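Local atomic coordinates of uncharacterized protein PA2218 (PDB entry 2HDW), a protein that is uncharacterised but adopts the alpha/beta hydrolase fold and probably acts as a hydrolase. Residues 102-114 and 266-280. Sequence-based numbering, arbitrary orientation.
Sequences GGPFGAVKEQSSG and YYMTPRGYHPRAVNS
Glu110 OE2 is gripped by two cations, Lys109 NZ at 2.7 Å and Arg276 NH2 at 2.8 Å. Lys109 NZ lies nearer the carboxylate plane, on the syn side; Arg276 NH2 stands well above the other face. In this alpha/beta hydrolase fold, the loop after strand 96-102 meets the end of helix 258-267 and the loop that follows. Asp57 shares Arg276 NH2 and also binds His274 NE2. Lys109 NZ also forms salt bridges with Asp131 and Glu137. Glu110 OE1 lies over one face of the His274 ring, toward its rim, the planes 27° apart. Pro275 CD lies against the opposite face, toward the rim.

Gln111 sits at the N-cap position of helix 112-122. Its CG is anti to the carbonyl carbon (chi1 -64°), and the extended chain carries the amide across to Gly272. Gln111 NE2 donates to Gly272 O at 2.7 Å, nearly along the C=O axis, and weakly to Ser280 OG. Gln111 OE1 accepts from Val108 N, so both ends of the buried amide are held. Ala277 CB packs against Gln111 OE1 at 3.3 Å.

Farther along, Asn279 binds the turn at Pro104-Ala107 twice. Asn279 N donates to Gly106 O at 2.9 Å, and Asn279 ND2 to Phe105 O at 3.0 Å. Asn279 CB lies over the centre of one face of the Tyr267 ring. A water donates to both Phe105 O and Asn279 OD1.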
loop_
_atom_site.group_PDB
_atom_site.type_symbol
_atom_site.label_atom_id
_atom_site.label_comp_id
_atom_site.label_asym_id
_atom_site.label_seq_id
_atom_site.Cartn_x
_atom_site.Cartn_y
_atom_site.Cartn_z
ATOM N N GLY A 102 0.089 -4.158 -2.039
ATOM C CA GLY A 102 -0.432 -2.804 -2.107
ATOM C C GLY A 102 0.502 -1.829 -1.410
ATOM O O GLY A 102 1.270 -2.214 -0.519
ATOM N N GLY A 103 0.442 -0.566 -1.820
ATOM C CA GLY A 103 1.280 0.458 -1.221
ATOM C C GLY A 103 2.347 0.944 -2.182
ATOM O O GLY A 103 2.587 0.299 -3.202
ATOM N N PRO A 104 2.988 2.094 -1.908
ATOM C CA PRO A 104 2.764 2.972 -0.750
ATOM C C PRO A 104 1.422 3.690 -0.808
ATOM O O PRO A 104 0.735 3.659 -1.827
ATOM C CB PRO A 104 3.922 3.964 -0.834
ATOM C CG PRO A 104 5.011 3.165 -1.491
ATOM C CD PRO A 104 4.253 2.437 -2.582
ATOM N N PHE A 105 1.057 4.340 0.294
ATOM C CA PHE A 105 -0.189 5.100 0.369
ATOM C C PHE A 105 0.005 6.360 -0.480
ATOM O O PHE A 105 0.830 7.209 -0.155
ATOM C CB PHE A 105 -0.471 5.491 1.823
ATOM C CG PHE A 105 -1.744 6.255 2.017
ATOM C CD1 PHE A 105 -2.978 5.604 1.994
ATOM C CD2 PHE A 105 -1.716 7.631 2.232
ATOM C CE1 PHE A 105 -4.159 6.310 2.185
ATOM C CE2 PHE A 105 -2.893 8.351 2.423
ATOM C CZ PHE A 105 -4.121 7.688 2.400
ATOM N N GLY A 106 -0.752 6.481 -1.564
ATOM C CA GLY A 106 -0.607 7.641 -2.426
ATOM C C GLY A 106 0.268 7.315 -3.624
ATOM O O GLY A 106 0.658 8.201 -4.392
ATOM N N ALA A 107 0.581 6.035 -3.781
ATOM C CA ALA A 107 1.400 5.569 -4.893
ATOM C C ALA A 107 0.532 4.676 -5.767
ATOM O O ALA A 107 -0.535 4.230 -5.338
ATOM C CB ALA A 107 2.599 4.783 -4.370
ATOM N N VAL A 108 0.978 4.423 -6.991
ATOM C CA VAL A 108 0.233 3.562 -7.901
ATOM C C VAL A 108 1.010 2.282 -8.185
ATOM O O VAL A 108 2.209 2.188 -7.893
ATOM C CB VAL A 108 -0.078 4.273 -9.238
ATOM C CG1 VAL A 108 -1.059 5.403 -8.995
ATOM C CG2 VAL A 108 1.213 4.808 -9.865
ATOM N N LYS A 109 0.319 1.309 -8.768
ATOM C CA LYS A 109 0.901 0.012 -9.084
ATOM C C LYS A 109 2.149 0.042 -9.966
ATOM O O LYS A 109 2.928 -0.908 -9.958
ATOM C CB LYS A 109 -0.159 -0.880 -9.739
ATOM C CG LYS A 109 -0.671 -0.363 -11.084
ATOM C CD LYS A 109 -1.889 -1.154 -11.543
ATOM C CE LYS A 109 -2.333 -0.765 -12.954
ATOM N NZ LYS A 109 -2.600 0.695 -13.108
ATOM N N GLU A 110 2.344 1.110 -10.732
ATOM C CA GLU A 110 3.519 1.184 -11.595
ATOM C C GLU A 110 4.785 1.512 -10.802
ATOM O O GLU A 110 5.898 1.445 -11.327
ATOM C CB GLU A 110 3.315 2.225 -12.701
ATOM C CG GLU A 110 2.214 1.877 -13.710
ATOM C CD GLU A 110 0.808 2.106 -13.171
ATOM O OE1 GLU A 110 0.660 2.714 -12.086
ATOM O OE2 GLU A 110 -0.159 1.693 -13.844
ATOM N N GLN A 111 4.610 1.866 -9.532
ATOM C CA GLN A 111 5.741 2.198 -8.692
ATOM C C GLN A 111 6.188 0.992 -7.852
ATOM O O GLN A 111 6.220 -0.130 -8.360
ATOM C CB GLN A 111 5.393 3.433 -7.839
ATOM C CG GLN A 111 5.166 4.675 -8.721
ATOM C CD GLN A 111 4.535 5.851 -7.995
ATOM O OE1 GLN A 111 3.524 5.703 -7.301
ATOM N NE2 GLN A 111 5.115 7.037 -8.172
ATOM N N SER A 112 6.516 1.210 -6.584
ATOM C CA SER A 112 7.007 0.142 -5.715
ATOM C C SER A 112 6.230 -1.181 -5.648
ATOM O O SER A 112 6.841 -2.252 -5.714
ATOM C CB SER A 112 7.199 0.677 -4.294
ATOM O OG SER A 112 7.952 -0.238 -3.514
ATOM N N SER A 113 4.909 -1.132 -5.500
ATOM C CA SER A 113 4.143 -2.375 -5.414
ATOM C C SER A 113 4.349 -3.235 -6.660
ATOM O O SER A 113 4.445 -4.460 -6.574
ATOM C CB SER A 113 2.646 -2.092 -5.201
ATOM O OG SER A 113 2.099 -1.293 -6.237
ATOM N N GLY A 114 4.420 -2.589 -7.819
ATOM C CA GLY A 114 4.634 -3.317 -9.056
ATOM C C GLY A 114 5.991 -3.995 -9.062
ATOM O O GLY A 114 6.118 -5.148 -9.480
ATOM N N TYR A 266 12.395 10.211 -4.936
ATOM C CA TYR A 266 11.779 9.009 -5.478
ATOM C C TYR A 266 10.576 9.363 -6.353
ATOM O O TYR A 266 10.516 9.008 -7.535
ATOM C CB TYR A 266 11.313 8.084 -4.352
ATOM C CG TYR A 266 10.574 6.871 -4.871
ATOM C CD1 TYR A 266 11.262 5.814 -5.472
ATOM C CD2 TYR A 266 9.182 6.808 -4.826
ATOM C CE1 TYR A 266 10.579 4.725 -6.020
ATOM C CE2 TYR A 266 8.490 5.731 -5.375
ATOM C CZ TYR A 266 9.193 4.696 -5.968
ATOM O OH TYR A 266 8.506 3.640 -6.520
ATOM N N TYR A 267 9.625 10.075 -5.754
ATOM C CA TYR A 267 8.386 10.452 -6.426
ATOM C C TYR A 267 8.466 11.555 -7.475
ATOM O O TYR A 267 7.604 11.637 -8.349
ATOM C CB TYR A 267 7.337 10.858 -5.382
ATOM C CG TYR A 267 6.774 9.717 -4.561
ATOM C CD1 TYR A 267 5.981 8.731 -5.151
ATOM C CD2 TYR A 267 7.019 9.633 -3.187
ATOM C CE1 TYR A 267 5.442 7.685 -4.391
ATOM C CE2 TYR A 267 6.487 8.593 -2.419
ATOM C CZ TYR A 267 5.700 7.623 -3.028
ATOM O OH TYR A 267 5.182 6.588 -2.274
ATOM N N MET A 268 9.485 12.401 -7.409
ATOM C CA MET A 268 9.563 13.498 -8.367
ATOM C C MET A 268 10.804 13.551 -9.256
ATOM O O MET A 268 11.241 14.624 -9.673
ATOM C CB MET A 268 9.364 14.825 -7.632
ATOM C CG MET A 268 7.929 15.009 -7.103
ATOM S SD MET A 268 6.707 15.152 -8.419
ATOM C CE MET A 268 6.625 16.976 -8.561
ATOM N N THR A 269 11.374 12.384 -9.529
ATOM C CA THR A 269 12.518 12.276 -10.421
ATOM C C THR A 269 12.234 11.011 -11.214
ATOM O O THR A 269 11.297 10.275 -10.901
ATOM C CB THR A 269 13.861 12.082 -9.683
ATOM O OG1 THR A 269 13.942 10.743 -9.179
ATOM C CG2 THR A 269 14.003 13.077 -8.539
ATOM N N PRO A 270 13.019 10.752 -12.263
ATOM C CA PRO A 270 12.792 9.544 -13.057
ATOM C C PRO A 270 12.879 8.255 -12.232
ATOM O O PRO A 270 12.397 7.203 -12.663
ATOM C CB PRO A 270 13.879 9.639 -14.125
ATOM C CG PRO A 270 13.929 11.115 -14.383
ATOM C CD PRO A 270 13.922 11.682 -12.968
ATOM N N ARG A 271 13.475 8.336 -11.044
ATOM C CA ARG A 271 13.615 7.155 -10.190
ATOM C C ARG A 271 12.282 6.443 -9.923
ATOM O O ARG A 271 12.170 5.230 -10.118
ATOM C CB ARG A 271 14.274 7.530 -8.857
ATOM C CG ARG A 271 14.462 6.349 -7.913
ATOM C CD ARG A 271 15.063 6.774 -6.581
ATOM N NE ARG A 271 15.094 5.667 -5.631
ATOM C CZ ARG A 271 15.598 5.742 -4.403
ATOM N NH1 ARG A 271 16.124 6.877 -3.965
ATOM N NH2 ARG A 271 15.571 4.679 -3.609
ATOM N N GLY A 272 11.273 7.188 -9.488
ATOM C CA GLY A 272 9.993 6.560 -9.208
ATOM C C GLY A 272 8.776 7.376 -9.592
ATOM O O GLY A 272 7.654 7.055 -9.199
ATOM N N TYR A 273 8.983 8.424 -10.376
ATOM C CA TYR A 273 7.879 9.275 -10.784
ATOM C C TYR A 273 6.861 8.591 -11.695
ATOM O O TYR A 273 7.215 7.848 -12.606
ATOM C CB TYR A 273 8.412 10.517 -11.510
ATOM C CG TYR A 273 7.331 11.384 -12.118
ATOM C CD1 TYR A 273 6.654 12.331 -11.350
ATOM C CD2 TYR A 273 6.955 11.230 -13.455
ATOM C CE1 TYR A 273 5.628 13.107 -11.894
ATOM C CE2 TYR A 273 5.930 11.996 -14.008
ATOM C CZ TYR A 273 5.272 12.933 -13.223
ATOM O OH TYR A 273 4.259 13.694 -13.763
ATOM N N HIS A 274 5.585 8.829 -11.422
ATOM C CA HIS A 274 4.518 8.331 -12.279
ATOM C C HIS A 274 3.403 9.360 -12.201
ATOM O O HIS A 274 2.912 9.675 -11.118
ATOM C CB HIS A 274 4.004 6.953 -11.875
ATOM C CG HIS A 274 3.125 6.345 -12.921
ATOM N ND1 HIS A 274 1.849 6.804 -13.173
ATOM C CD2 HIS A 274 3.375 5.400 -13.856
ATOM C CE1 HIS A 274 1.354 6.170 -14.220
ATOM N NE2 HIS A 274 2.261 5.313 -14.655
ATOM N N PRO A 275 2.990 9.898 -13.360
ATOM C CA PRO A 275 1.940 10.916 -13.470
ATOM C C PRO A 275 0.606 10.690 -12.767
ATOM O O PRO A 275 -0.061 11.656 -12.399
ATOM C CB PRO A 275 1.776 11.084 -14.979
ATOM C CG PRO A 275 2.139 9.726 -15.508
ATOM C CD PRO A 275 3.353 9.375 -14.690
ATOM N N ARG A 276 0.207 9.437 -12.578
ATOM C CA ARG A 276 -1.073 9.175 -11.928
ATOM C C ARG A 276 -1.009 9.096 -10.402
ATOM O O ARG A 276 -2.041 9.112 -9.736
ATOM C CB ARG A 276 -1.706 7.894 -12.496
ATOM C CG ARG A 276 -2.088 8.011 -13.973
ATOM C CD ARG A 276 -3.010 6.871 -14.403
ATOM N NE ARG A 276 -2.351 5.568 -14.403
ATOM C CZ ARG A 276 -1.637 5.090 -15.417
ATOM N NH1 ARG A 276 -1.488 5.807 -16.527
ATOM N NH2 ARG A 276 -1.070 3.898 -15.324
ATOM N N ALA A 277 0.195 9.046 -9.845
ATOM C CA ALA A 277 0.344 8.949 -8.392
ATOM C C ALA A 277 0.077 10.245 -7.641
ATOM O O ALA A 277 0.508 11.325 -8.061
ATOM C CB ALA A 277 1.740 8.436 -8.038
ATOM N N VAL A 278 -0.642 10.123 -6.525
ATOM C CA VAL A 278 -0.939 11.263 -5.666
ATOM C C VAL A 278 0.382 11.871 -5.196
ATOM O O VAL A 278 0.569 13.089 -5.215
ATOM C CB VAL A 278 -1.739 10.827 -4.407
ATOM C CG1 VAL A 278 -1.575 11.867 -3.289
ATOM C CG2 VAL A 278 -3.206 10.659 -4.756
ATOM N N ASN A 279 1.301 11.010 -4.773
ATOM C CA ASN A 279 2.580 11.477 -4.269
ATOM C C ASN A 279 3.478 12.106 -5.325
ATOM O O ASN A 279 4.395 12.852 -4.993
ATOM C CB ASN A 279 3.304 10.333 -3.553
ATOM C CG ASN A 279 2.514 9.817 -2.359
ATOM O OD1 ASN A 279 1.697 10.544 -1.791
ATOM N ND2 ASN A 279 2.758 8.567 -1.969
ATOM N N SER A 280 3.215 11.820 -6.595
ATOM C CA SER A 280 4.024 12.395 -7.665
ATOM C C SER A 280 3.463 13.720 -8.181
ATOM O O SER A 280 3.021 13.813 -9.323
ATOM C CB SER A 280 4.166 11.409 -8.832
ATOM O OG SER A 280 5.071 10.358 -8.522
HETATM O O HOH W 1 -0.043 10.080 0.296
HETATM O O HOH W 2 -1.928 3.874 -12.153
#